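N-terminal cyanobactin protease (Planktothrix agardhii NIES-596, PDB 4H6W) probably acts as a subtilisin-like serine endopeptidase in prenylagaramide maturation, this chain being the protease domain of a longer protein. Local coordinates at residues Pro21-Ala26 and Leu237-Ile242; Gly82-Cys87 and Val233-Leu238; Val174-Ala179 and Asp194-Gln199; Gly200-Gly205 and Arg274-Lys279. All coordinates share one frame; numbering follows the deposited sequence.

In the fold
All four contacts are largely buried in the subtilisin-like domain; contact 1 comes nearest the surface, through the exposed Lys22. Contacts 1 and 2, with centres about 7 Å apart, use successive turns of helix 223-243 and share Leu237 and Leu238 in their helical segments. In both, apolar side chains of this helix pack against a loop or the residues leading into a strand, with no polar bond between the segments. Contacts 3 and 4, about 8 Å apart between centres, lie toward the 200-204 edge of the parallel sheet, at neighbouring strands 175-180 and 200-204. There backbone hydrogen bonds set the fit, and apolar side chains fill in around them. Centres of contacts 1 and 3 are about 23 Å apart.

Contact 1 of 4, residues Pro21-Ala26 and Leu237-Ile242; sequences PKICVA and LLSLQI
Ile23 lies against Leu238, Ser239 and Ile242 of the long helix 223-243, a helix-on-sheet contact of the subtilisin-like fold, where this helix packs against the central parallel sheet. Ile23 itself sits just before strand 24-28, and its CA is 6.7 Å from the CA of Ser239. Starting at the root of the side chain, CB of Ile23 faces Ser239 OG at 4.3 Å. With chi1 at -67°, CG1 stands opposite the carbonyl carbon and turns to the helix, where it rests 4.0 Å from Leu238 CB and nearly as close to the serine oxygen. The tip, CD1, carries on over the same leucine, 3.9 Å from Leu238 CB, and approaches the Ile242 CD1 methyl at 4.2 Å. The side chains of Ile23 and Leu238 run at about a right angle. Asn120 touches Ile23 from a loop, while helix 250-259 covers Leu238 through Pro250 and Val253. Ser239 OG is satisfied within its own helix, by a hydrogen bond to the carbonyl of Ala235 one turn back. The outer, solvent-facing margin belongs to Lys22, whose chain bends at its last two torsions and brings the ammonium group beside a methyl of the helix, with Lys22 NZ 3.7 Å from Ile242 CG2.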
loop_
_atom_site.group_PDB
_atom_site.type_symbol
_atom_site.label_atom_id
_atom_site.label_comp_id
_atom_site.label_asym_id
_atom_site.label_seq_id
_atom_site.Cartn_x
_atom_site.Cartn_y
_atom_site.Cartn_z
ATOM N N PRO A 21 -7.889 -2.690 -15.826
ATOM C CA PRO A 21 -8.877 -1.643 -15.520
ATOM C C PRO A 21 -10.012 -2.132 -14.622
ATOM O O PRO A 21 -10.654 -1.326 -13.963
ATOM C CB PRO A 21 -9.459 -1.295 -16.894
ATOM C CG PRO A 21 -8.396 -1.659 -17.863
ATOM C CD PRO A 21 -7.619 -2.801 -17.272
ATOM N N LYS A 22 -10.277 -3.435 -14.619
ATOM C CA LYS A 22 -11.336 -3.996 -13.774
ATOM C C LYS A 22 -10.942 -4.015 -12.300
ATOM O O LYS A 22 -11.746 -4.377 -11.446
ATOM C CB LYS A 22 -11.720 -5.410 -14.224
ATOM C CG LYS A 22 -12.158 -5.525 -15.678
ATOM C CD LYS A 22 -12.819 -6.872 -15.910
ATOM C CE LYS A 22 -12.511 -7.429 -17.287
ATOM N NZ LYS A 22 -12.482 -8.920 -17.223
ATOM N N ILE A 23 -9.699 -3.635 -12.012
ATOM C CA ILE A 23 -9.186 -3.639 -10.660
ATOM C C ILE A 23 -8.949 -2.217 -10.197
ATOM O O ILE A 23 -8.192 -1.464 -10.818
ATOM C CB ILE A 23 -7.905 -4.495 -10.533
ATOM C CG1 ILE A 23 -8.233 -5.975 -10.748
ATOM C CG2 ILE A 23 -7.221 -4.279 -9.189
ATOM C CD1 ILE A 23 -9.391 -6.494 -9.914
ATOM N N CYS A 24 -9.605 -1.857 -9.102
ATOM C CA CYS A 24 -9.565 -0.505 -8.607
ATOM C C CYS A 24 -8.779 -0.398 -7.323
ATOM O O CYS A 24 -9.005 -1.164 -6.385
ATOM C CB CYS A 24 -10.974 0.020 -8.377
ATOM S SG CYS A 24 -10.920 1.756 -7.918
ATOM N N VAL A 25 -7.852 0.561 -7.305
ATOM C CA VAL A 25 -7.067 0.902 -6.119
ATOM C C VAL A 25 -7.407 2.328 -5.689
ATOM O O VAL A 25 -7.297 3.259 -6.478
ATOM C CB VAL A 25 -5.546 0.768 -6.383
ATOM C CG1 VAL A 25 -4.728 1.285 -5.207
ATOM C CG2 VAL A 25 -5.171 -0.681 -6.662
ATOM N N ALA A 26 -7.845 2.485 -4.446
ATOM C CA ALA A 26 -8.156 3.809 -3.902
ATOM C C ALA A 26 -6.968 4.320 -3.110
ATOM O O ALA A 26 -6.378 3.575 -2.338
ATOM C CB ALA A 26 -9.386 3.744 -3.015
ATOM N N LEU A 237 -1.514 -8.713 -8.689
ATOM C CA LEU A 237 -1.878 -10.081 -8.405
ATOM C C LEU A 237 -3.355 -10.336 -8.675
ATOM O O LEU A 237 -3.732 -11.420 -9.140
ATOM C CB LEU A 237 -1.512 -10.423 -6.964
ATOM C CG LEU A 237 -0.011 -10.578 -6.684
ATOM C CD1 LEU A 237 0.205 -10.796 -5.196
ATOM C CD2 LEU A 237 0.589 -11.721 -7.497
ATOM N N LEU A 238 -4.194 -9.341 -8.392
ATOM C CA LEU A 238 -5.616 -9.450 -8.711
ATOM C C LEU A 238 -5.829 -9.470 -10.228
ATOM O O LEU A 238 -6.692 -10.200 -10.717
ATOM C CB LEU A 238 -6.437 -8.333 -8.056
ATOM C CG LEU A 238 -6.653 -8.388 -6.531
ATOM C CD1 LEU A 238 -7.132 -7.052 -5.965
ATOM C CD2 LEU A 238 -7.595 -9.522 -6.130
ATOM N N SER A 239 -5.045 -8.682 -10.962
ATOM C CA SER A 239 -5.139 -8.630 -12.432
ATOM C C SER A 239 -4.728 -9.971 -13.029
ATOM O O SER A 239 -5.317 -10.425 -14.020
ATOM C CB SER A 239 -4.242 -7.531 -13.001
ATOM O OG SER A 239 -4.529 -6.275 -12.399
ATOM N N LEU A 240 -3.727 -10.596 -12.396
ATOM C CA LEU A 240 -3.203 -11.890 -12.807
ATOM C C LEU A 240 -4.253 -13.009 -12.647
ATOM O O LEU A 240 -4.360 -13.907 -13.498
ATOM C CB LEU A 240 -1.929 -12.193 -12.026
ATOM C CG LEU A 240 -1.232 -13.526 -12.299
ATOM C CD1 LEU A 240 -0.690 -13.566 -13.722
ATOM C CD2 LEU A 240 -0.113 -13.761 -11.291
ATOM N N GLN A 241 -5.043 -12.934 -11.581
ATOM C CA GLN A 241 -6.174 -13.849 -11.395
ATOM C C GLN A 241 -7.204 -13.714 -12.521
ATOM O O GLN A 241 -7.710 -14.728 -13.023
ATOM C CB GLN A 241 -6.852 -13.629 -10.039
ATOM C CG GLN A 241 -5.976 -13.921 -8.828
ATOM C CD GLN A 241 -6.759 -13.852 -7.520
ATOM O OE1 GLN A 241 -7.304 -12.807 -7.167
ATOM N NE2 GLN A 241 -6.828 -14.970 -6.803
ATOM N N ILE A 242 -7.525 -12.473 -12.906
ATOM C CA ILE A 242 -8.446 -12.238 -14.028
ATOM C C ILE A 242 -7.854 -12.869 -15.289
ATOM O O ILE A 242 -8.523 -13.630 -15.986
ATOM C CB ILE A 242 -8.710 -10.742 -14.324
ATOM C CG1 ILE A 242 -8.937 -9.923 -13.040
ATOM C CG2 ILE A 242 -9.845 -10.597 -15.328
ATOM C CD1 ILE A 242 -10.361 -9.523 -12.729
#

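Contact 2 of 4, residues Gly82-Cys87 and Val233-Leu238; sequences GIAPQC and VAALLL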
loop_
_atom_site.group_PDB
_atom_site.type_symbol
_atom_site.label_atom_id
_atom_site.label_comp_id
_atom_site.label_asym_id
_atom_site.label_seq_id
_atom_site.Cartn_x
_atom_site.Cartn_y
_atom_site.Cartn_z
ATOM N N GLY A 82 5.339 3.318 -12.281
ATOM C CA GLY A 82 4.331 2.829 -11.337
ATOM C C GLY A 82 4.269 1.311 -11.307
ATOM O O GLY A 82 4.629 0.643 -12.292
ATOM N N ILE A 83 3.818 0.764 -10.180
ATOM C CA ILE A 83 3.709 -0.680 -10.022
ATOM C C ILE A 83 2.541 -1.246 -10.814
ATOM O O ILE A 83 2.663 -2.315 -11.421
ATOM C CB ILE A 83 3.561 -1.099 -8.543
ATOM C CG1 ILE A 83 4.719 -0.540 -7.685
ATOM C CG2 ILE A 83 3.423 -2.608 -8.430
ATOM C CD1 ILE A 83 6.062 -1.210 -7.879
ATOM N N ALA A 84 1.415 -0.528 -10.811
ATOM C CA ALA A 84 0.184 -0.999 -11.471
ATOM C C ALA A 84 -0.445 0.073 -12.373
ATOM O O ALA A 84 -1.557 0.537 -12.105
ATOM C CB ALA A 84 -0.820 -1.471 -10.431
ATOM N N PRO A 85 0.257 0.456 -13.457
ATOM C CA PRO A 85 -0.181 1.599 -14.260
ATOM C C PRO A 85 -1.517 1.451 -14.985
ATOM O O PRO A 85 -2.181 2.464 -15.200
ATOM C CB PRO A 85 0.951 1.776 -15.280
ATOM C CG PRO A 85 1.606 0.454 -15.347
ATOM C CD PRO A 85 1.514 -0.117 -13.968
ATOM N N GLN A 86 -1.914 0.233 -15.362
ATOM C CA GLN A 86 -3.149 0.075 -16.138
ATOM C C GLN A 86 -4.399 -0.135 -15.279
ATOM O O GLN A 86 -5.510 -0.251 -15.811
ATOM C CB GLN A 86 -3.036 -1.018 -17.214
ATOM C CG GLN A 86 -1.817 -0.981 -18.149
ATOM C CD GLN A 86 -1.298 0.414 -18.456
ATOM O OE1 GLN A 86 -2.073 1.345 -18.702
ATOM N NE2 GLN A 86 0.026 0.568 -18.445
ATOM N N CYS A 87 -4.226 -0.188 -13.962
ATOM C CA CYS A 87 -5.364 -0.301 -13.037
ATOM C C CYS A 87 -6.169 1.003 -12.883
ATOM O O CYS A 87 -5.649 2.102 -13.058
ATOM C CB CYS A 87 -4.891 -0.789 -11.665
ATOM S SG CYS A 87 -4.594 -2.576 -11.563
ATOM N N VAL A 233 1.487 -4.194 -6.036
ATOM C CA VAL A 233 1.681 -5.623 -6.235
ATOM C C VAL A 233 0.362 -6.360 -6.024
ATOM O O VAL A 233 -0.018 -7.200 -6.845
ATOM C CB VAL A 233 2.793 -6.178 -5.321
ATOM C CG1 VAL A 233 2.745 -7.705 -5.256
ATOM C CG2 VAL A 233 4.151 -5.692 -5.793
ATOM N N ALA A 234 -0.354 -6.047 -4.945
ATOM C CA ALA A 234 -1.654 -6.694 -4.729
ATOM C C ALA A 234 -2.584 -6.473 -5.920
ATOM O O ALA A 234 -3.319 -7.380 -6.308
ATOM C CB ALA A 234 -2.307 -6.230 -3.434
ATOM N N ALA A 235 -2.557 -5.277 -6.507
ATOM C CA ALA A 235 -3.362 -5.038 -7.707
ATOM C C ALA A 235 -2.862 -5.886 -8.891
ATOM O O ALA A 235 -3.665 -6.480 -9.617
ATOM C CB ALA A 235 -3.397 -3.572 -8.061
ATOM N N LEU A 236 -1.544 -5.984 -9.057
ATOM C CA LEU A 236 -0.998 -6.838 -10.110
ATOM C C LEU A 236 -1.479 -8.261 -9.935
ATOM O O LEU A 236 -1.847 -8.926 -10.900
ATOM C CB LEU A 236 0.528 -6.776 -10.137
ATOM C CG LEU A 236 1.112 -5.440 -10.615
ATOM C CD1 LEU A 236 2.619 -5.538 -10.759
ATOM C CD2 LEU A 236 0.451 -5.017 -11.932
ATOM N N LEU A 237 -1.514 -8.713 -8.689
ATOM C CA LEU A 237 -1.878 -10.081 -8.405
ATOM C C LEU A 237 -3.355 -10.336 -8.675
ATOM O O LEU A 237 -3.732 -11.420 -9.140
ATOM C CB LEU A 237 -1.512 -10.423 -6.964
ATOM C CG LEU A 237 -0.011 -10.578 -6.684
ATOM C CD1 LEU A 237 0.205 -10.796 -5.196
ATOM C CD2 LEU A 237 0.589 -11.721 -7.497
ATOM N N LEU A 238 -4.194 -9.341 -8.392
ATOM C CA LEU A 238 -5.616 -9.450 -8.711
ATOM C C LEU A 238 -5.829 -9.470 -10.228
ATOM O O LEU A 238 -6.692 -10.200 -10.717
ATOM C CB LEU A 238 -6.437 -8.333 -8.056
ATOM C CG LEU A 238 -6.653 -8.388 -6.531
ATOM C CD1 LEU A 238 -7.132 -7.052 -5.965
ATOM C CD2 LEU A 238 -7.595 -9.522 -6.130
#
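The loop from Ile83 to Cys87, which ends in a type I beta turn from Ala84 to Cys87, passes beside helix 223-243 with Ala84 CA 6.1 Å from Leu236 CA and Ile83 CA 6.5 Å from Val233 CA. It leads from helix 63-73 into strand 88-91 of the subtilisin-like core, and the contact joins this loop to helix 223-243 just ahead of the strand. Ile83 reaches across with CG2, the branch anti to its backbone N. That methyl sits 3.5 Å from Val233 N and 3.8 Å from Leu236 CD1, in a crossing of the two side chains at about a right angle. Leu236, extended at chi2 (-173°), spreads its fork over the loop backbone: CD1 lies 3.3 Å from Ile83 O, and CD2 approaches Ala84 CB at 4.1 Å. Farther along only small groups meet: Ala235 CB lies 4.1 Å from Ala84 CB and 3.8 Å from Cys87 SG. Helix 10-16 adds Leu10, Leu13 and Trp14 around Leu236. Replacing Leu236 with an alanine would probably open a gap between Ile83 CG2, Ala84 and the side chains of helix 10-16 and leave the loop less firmly seated. The carbonyl covered by Leu236 is not left without a partner, since Ile83 O accepts a hydrogen bond from Trp14 NE1. The contact therefore rests on apolar packing, one thiol included, with Ile83 O, the carbonyl under Leu236, served from helix 10-16.

Contact 3 of 4, residues Val174-Ala179 and Asp194-Gln199; sequences VLAVGA and DAYQKQ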
loop_
_atom_site.group_PDB
_atom_site.type_symbol
_atom_site.label_atom_id
_atom_site.label_comp_id
_atom_site.label_asym_id
_atom_site.label_seq_id
_atom_site.Cartn_x
_atom_site.Cartn_y
_atom_site.Cartn_z
ATOM N N VAL A 174 -6.452 -6.109 8.352
ATOM C CA VAL A 174 -5.660 -5.145 7.602
ATOM C C VAL A 174 -4.303 -5.741 7.256
ATOM O O VAL A 174 -3.743 -6.546 8.030
ATOM C CB VAL A 174 -5.486 -3.841 8.399
ATOM C CG1 VAL A 174 -4.526 -2.890 7.691
ATOM C CG2 VAL A 174 -6.853 -3.194 8.604
ATOM N N LEU A 175 -3.778 -5.371 6.087
ATOM C CA LEU A 175 -2.401 -5.725 5.754
ATOM C C LEU A 175 -1.488 -4.549 6.127
ATOM O O LEU A 175 -1.621 -3.434 5.597
ATOM C CB LEU A 175 -2.273 -6.125 4.283
ATOM C CG LEU A 175 -0.888 -6.468 3.702
ATOM C CD1 LEU A 175 -0.178 -7.507 4.539
ATOM C CD2 LEU A 175 -0.984 -6.962 2.267
ATOM N N ALA A 176 -0.586 -4.795 7.073
ATOM C CA ALA A 176 0.321 -3.762 7.563
ATOM C C ALA A 176 1.633 -3.837 6.787
ATOM O O ALA A 176 2.057 -4.924 6.407
ATOM C CB ALA A 176 0.564 -3.943 9.054
ATOM N N VAL A 177 2.271 -2.691 6.553
ATOM C CA VAL A 177 3.496 -2.654 5.748
ATOM C C VAL A 177 4.581 -1.765 6.362
ATOM O O VAL A 177 4.387 -0.549 6.516
ATOM C CB VAL A 177 3.217 -2.191 4.297
ATOM C CG1 VAL A 177 4.520 -2.111 3.507
ATOM C CG2 VAL A 177 2.233 -3.134 3.624
ATOM N N GLY A 178 5.712 -2.386 6.717
ATOM C CA GLY A 178 6.883 -1.661 7.200
ATOM C C GLY A 178 7.892 -1.450 6.078
ATOM O O GLY A 178 7.674 -1.886 4.928
ATOM N N ALA A 179 9.007 -0.801 6.414
ATOM C CA ALA A 179 10.043 -0.456 5.428
ATOM C C ALA A 179 11.368 -1.197 5.595
ATOM O O ALA A 179 11.838 -1.412 6.703
ATOM C CB ALA A 179 10.281 1.044 5.408
ATOM N N ASP A 194 3.538 -6.527 18.146
ATOM C CA ASP A 194 2.958 -7.859 17.997
ATOM C C ASP A 194 1.785 -7.922 17.012
ATOM O O ASP A 194 1.697 -8.861 16.210
ATOM C CB ASP A 194 2.608 -8.469 19.357
ATOM C CG ASP A 194 3.780 -9.237 19.965
ATOM O OD1 ASP A 194 3.730 -10.486 19.990
ATOM O OD2 ASP A 194 4.763 -8.598 20.394
ATOM N N ALA A 195 0.910 -6.917 17.049
ATOM C CA ALA A 195 -0.151 -6.805 16.048
ATOM C C ALA A 195 0.450 -6.832 14.636
ATOM O O ALA A 195 -0.082 -7.496 13.743
ATOM C CB ALA A 195 -0.990 -5.560 16.270
ATOM N N TYR A 196 1.582 -6.153 14.452
ATOM C CA TYR A 196 2.307 -6.195 13.176
ATOM C C TYR A 196 3.008 -7.537 12.860
ATOM O O TYR A 196 3.230 -7.837 11.685
ATOM C CB TYR A 196 3.329 -5.062 13.084
ATOM C CG TYR A 196 2.763 -3.663 13.123
ATOM C CD1 TYR A 196 1.462 -3.384 12.660
ATOM C CD2 TYR A 196 3.542 -2.603 13.594
ATOM C CE1 TYR A 196 0.956 -2.086 12.687
ATOM C CE2 TYR A 196 3.047 -1.309 13.623
ATOM C CZ TYR A 196 1.763 -1.052 13.166
ATOM O OH TYR A 196 1.292 0.246 13.204
ATOM N N GLN A 197 3.375 -8.320 13.882
ATOM C CA GLN A 197 3.944 -9.662 13.644
ATOM C C GLN A 197 2.895 -10.532 12.965
ATOM O O GLN A 197 3.204 -11.381 12.133
ATOM C CB GLN A 197 4.381 -10.342 14.948
ATOM C CG GLN A 197 5.773 -9.978 15.437
ATOM C CD GLN A 197 6.853 -10.958 14.991
ATOM O OE1 GLN A 197 7.465 -10.794 13.933
ATOM N NE2 GLN A 197 7.109 -11.970 15.818
ATOM N N LYS A 198 1.643 -10.279 13.319
ATOM C CA LYS A 198 0.535 -11.050 12.817
ATOM C C LYS A 198 0.196 -10.776 11.359
ATOM O O LYS A 198 -0.322 -11.657 10.664
ATOM C CB LYS A 198 -0.706 -10.788 13.668
ATOM C CG LYS A 198 -1.490 -12.036 14.019
ATOM C CD LYS A 198 -1.382 -13.151 12.970
ATOM C CE LYS A 198 -0.050 -13.929 12.974
ATOM N NZ LYS A 198 0.358 -14.529 14.277
ATOM N N GLN A 199 0.450 -9.561 10.892
ATOM C CA GLN A 199 -0.172 -9.146 9.635
ATOM C C GLN A 199 0.646 -8.164 8.804
ATOM O O GLN A 199 0.114 -7.502 7.909
ATOM C CB GLN A 199 -1.571 -8.582 9.914
ATOM C CG GLN A 199 -1.565 -7.402 10.869
ATOM C CD GLN A 199 -2.951 -7.002 11.320
ATOM O OE1 GLN A 199 -3.756 -7.851 11.709
ATOM N NE2 GLN A 199 -3.243 -5.701 11.271
#
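Strand 175-179 and the short helix 194-199 run at 106° to each other, their axes approaching to 7.8 Å, and the backbones draw together where Leu175 CA is 5.6 Å from Gln199 CA. They belong to a beta-alpha-beta unit in which the helix leads directly into strand 200-204, the next strand of the parallel sheet. Ala176 N donates to Gln199 O at 2.9 Å, with a nearly straight N-H...O angle of 162°; the donor is tilted out of the carbonyl plane. The same oxygen is flanked by Leu175 CD1 at 3.4 Å. The methyl of Ala176 points toward the helix and lies 3.8 Å from Tyr196 CD1, meeting the ring obliquely. Tyr196 OH is anchored beyond the contact by a hydrogen bond to His166 N. Gln199 places CG between its backbone N and carbonyl carbon (chi1 58°), which lays the rest of the chain beside the Val174 carbonyl. CD comes to 3.4 Å from Val174 O without the amide bonding to it. Instead, NE2 hydrogen-bonds to the carbonyls of Ala169 and Leu171. A leucine in place of Gln199 would remove that NH2 group and is likely to leave those two carbonyls without its donors, loosening the tie to the loop ahead of the strand. The polar ends of Tyr196 and Gln199 thus fasten segment 194-199 to neighbouring backbone, while the Ala176 bond joins the backbone at Gln199 to the strand.

Contact 4 of 4, residues Gly200-Gly205 and Arg274-Lys279; sequences GILAPG and RCLMGK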
loop_
_atom_site.group_PDB
_atom_site.type_symbol
_atom_site.label_atom_id
_atom_site.label_comp_id
_atom_site.label_asym_id
_atom_site.label_seq_id
_atom_site.Cartn_x
_atom_site.Cartn_y
_atom_site.Cartn_z
ATOM N N GLY A 200 1.932 -8.062 9.095
ATOM C CA GLY A 200 2.737 -7.071 8.410
ATOM C C GLY A 200 3.839 -7.711 7.607
ATOM O O GLY A 200 4.336 -8.773 7.974
ATOM N N ILE A 201 4.200 -7.068 6.500
ATOM C CA ILE A 201 5.398 -7.409 5.743
ATOM C C ILE A 201 6.267 -6.170 5.529
ATOM O O ILE A 201 5.790 -5.033 5.629
ATOM C CB ILE A 201 5.079 -8.040 4.362
ATOM C CG1 ILE A 201 4.258 -7.089 3.485
ATOM C CG2 ILE A 201 4.384 -9.378 4.513
ATOM C CD1 ILE A 201 3.932 -7.666 2.121
ATOM N N LEU A 202 7.543 -6.396 5.225
ATOM C CA LEU A 202 8.440 -5.320 4.810
ATOM C C LEU A 202 8.475 -5.193 3.300
ATOM O O LEU A 202 8.628 -6.192 2.595
ATOM C CB LEU A 202 9.859 -5.557 5.324
ATOM C CG LEU A 202 10.060 -5.522 6.841
ATOM C CD1 LEU A 202 11.527 -5.767 7.174
ATOM C CD2 LEU A 202 9.568 -4.202 7.435
ATOM N N ALA A 203 8.328 -3.957 2.822
ATOM C CA ALA A 203 8.532 -3.606 1.407
ATOM C C ALA A 203 9.520 -2.430 1.275
ATOM O O ALA A 203 9.714 -1.663 2.236
ATOM C CB ALA A 203 7.209 -3.259 0.760
ATOM N N PRO A 204 10.152 -2.274 0.089
ATOM C CA PRO A 204 11.136 -1.190 -0.066
ATOM C C PRO A 204 10.571 0.152 0.370
ATOM O O PRO A 204 9.474 0.537 -0.052
ATOM C CB PRO A 204 11.417 -1.195 -1.572
ATOM C CG PRO A 204 11.219 -2.626 -1.963
ATOM C CD PRO A 204 10.037 -3.085 -1.144
ATOM N N GLY A 205 11.310 0.859 1.213
ATOM C CA GLY A 205 10.834 2.129 1.746
ATOM C C GLY A 205 11.923 3.163 1.963
ATOM O O GLY A 205 11.734 4.145 2.694
ATOM N N ARG A 274 11.733 -7.050 14.200
ATOM C CA ARG A 274 11.634 -5.821 13.415
ATOM C C ARG A 274 11.275 -6.114 11.951
ATOM O O ARG A 274 10.891 -5.197 11.207
ATOM C CB ARG A 274 12.928 -5.016 13.473
ATOM C CG ARG A 274 13.167 -4.278 14.773
ATOM C CD ARG A 274 13.997 -3.051 14.470
ATOM N NE ARG A 274 14.398 -2.315 15.663
ATOM C CZ ARG A 274 14.692 -1.018 15.665
ATOM N NH1 ARG A 274 14.604 -0.315 14.547
ATOM N NH2 ARG A 274 15.059 -0.416 16.787
ATOM N N CYS A 275 11.392 -7.384 11.560
ATOM C CA CYS A 275 11.038 -7.842 10.215
ATOM C C CYS A 275 9.575 -8.237 10.038
ATOM O O CYS A 275 9.150 -8.560 8.922
ATOM C CB CYS A 275 11.955 -8.982 9.759
ATOM S SG CYS A 275 13.586 -8.368 9.262
ATOM N N LEU A 276 8.804 -8.219 11.125
ATOM C CA LEU A 276 7.383 -8.573 11.047
ATOM C C LEU A 276 7.241 -10.015 10.554
ATOM O O LEU A 276 8.031 -10.877 10.929
ATOM C CB LEU A 276 6.644 -7.587 10.125
ATOM C CG LEU A 276 6.286 -6.180 10.647
ATOM C CD1 LEU A 276 6.871 -5.819 12.012
ATOM C CD2 LEU A 276 6.653 -5.127 9.630
ATOM N N MET A 277 6.264 -10.279 9.696
ATOM C CA MET A 277 6.129 -11.605 9.106
ATOM C C MET A 277 7.228 -11.856 8.067
ATOM O O MET A 277 7.461 -12.996 7.673
ATOM C CB MET A 277 4.735 -11.793 8.505
ATOM C CG MET A 277 4.338 -13.228 8.201
ATOM S SD MET A 277 4.316 -14.285 9.662
ATOM C CE MET A 277 2.944 -13.594 10.591
ATOM N N GLY A 278 7.914 -10.798 7.637
ATOM C CA GLY A 278 9.011 -10.946 6.686
ATOM C C GLY A 278 9.020 -9.968 5.524
ATOM O O GLY A 278 8.305 -8.963 5.543
ATOM N N LYS A 279 9.830 -10.284 4.510
ATOM C CA LYS A 279 10.059 -9.421 3.349
ATOM C C LYS A 279 9.166 -9.773 2.182
ATOM O O LYS A 279 8.976 -10.950 1.876
ATOM C CB LYS A 279 11.512 -9.508 2.888
ATOM C CG LYS A 279 12.533 -9.083 3.932
ATOM C CD LYS A 279 13.948 -9.120 3.379
ATOM C CE LYS A 279 14.646 -10.435 3.667
ATOM N NZ LYS A 279 16.089 -10.322 3.314
#
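Leu202 and Gly200, on an edge strand of the parallel sheet, exchange backbone hydrogen bonds with the loop 274-279. Leu202 N donates to Gly278 O at 2.7 Å, close to straight at 171° and in the carbonyl plane. Gly200 O accepts from Met277 N at 3.0 Å with a more bent angle, 146°, and that donor is tilted out of the plane; the oxygen is also packed by Leu276 CB at 3.4 Å. Gly278 O is approached a second time, by Ile201 CA at 3.3 Å, in a CA-H...O contact. The loop is shaped by a type II' beta turn from Cys275 to Gly278, closed by a weak bond from Gly278 N to Cys275 O. Leu276 holds the positive phi (61°) of the turn's second position. A beta carbon on Gly200 would fall tightly against Leu276 CG, so the absence of a side chain there lets the strand come in. Apolar contacts fill the space beside the bonds: Leu202 CD2 meets Leu276 CD2 at 3.8 Å, the two leucines crossing at about a right angle, and Leu202 CD1 lies 3.9 Å from Cys275 SG. That sulfur is tied to Cys264 by a disulfide, which pins the turn. Leu202 and Lys279 form a single beta bridge, and Leu202 is also backbone-bonded to Leu280 just beyond; Lys279 NZ reaches Gly184 O in a weak bond. On its other side, strand 200-204 pairs with 175-180 through Ile201 and Ala203. Leu276 packs on Tyr196 of helix 194-199, whereas Ile201 and Ala203 face Val230 of helix 223-243.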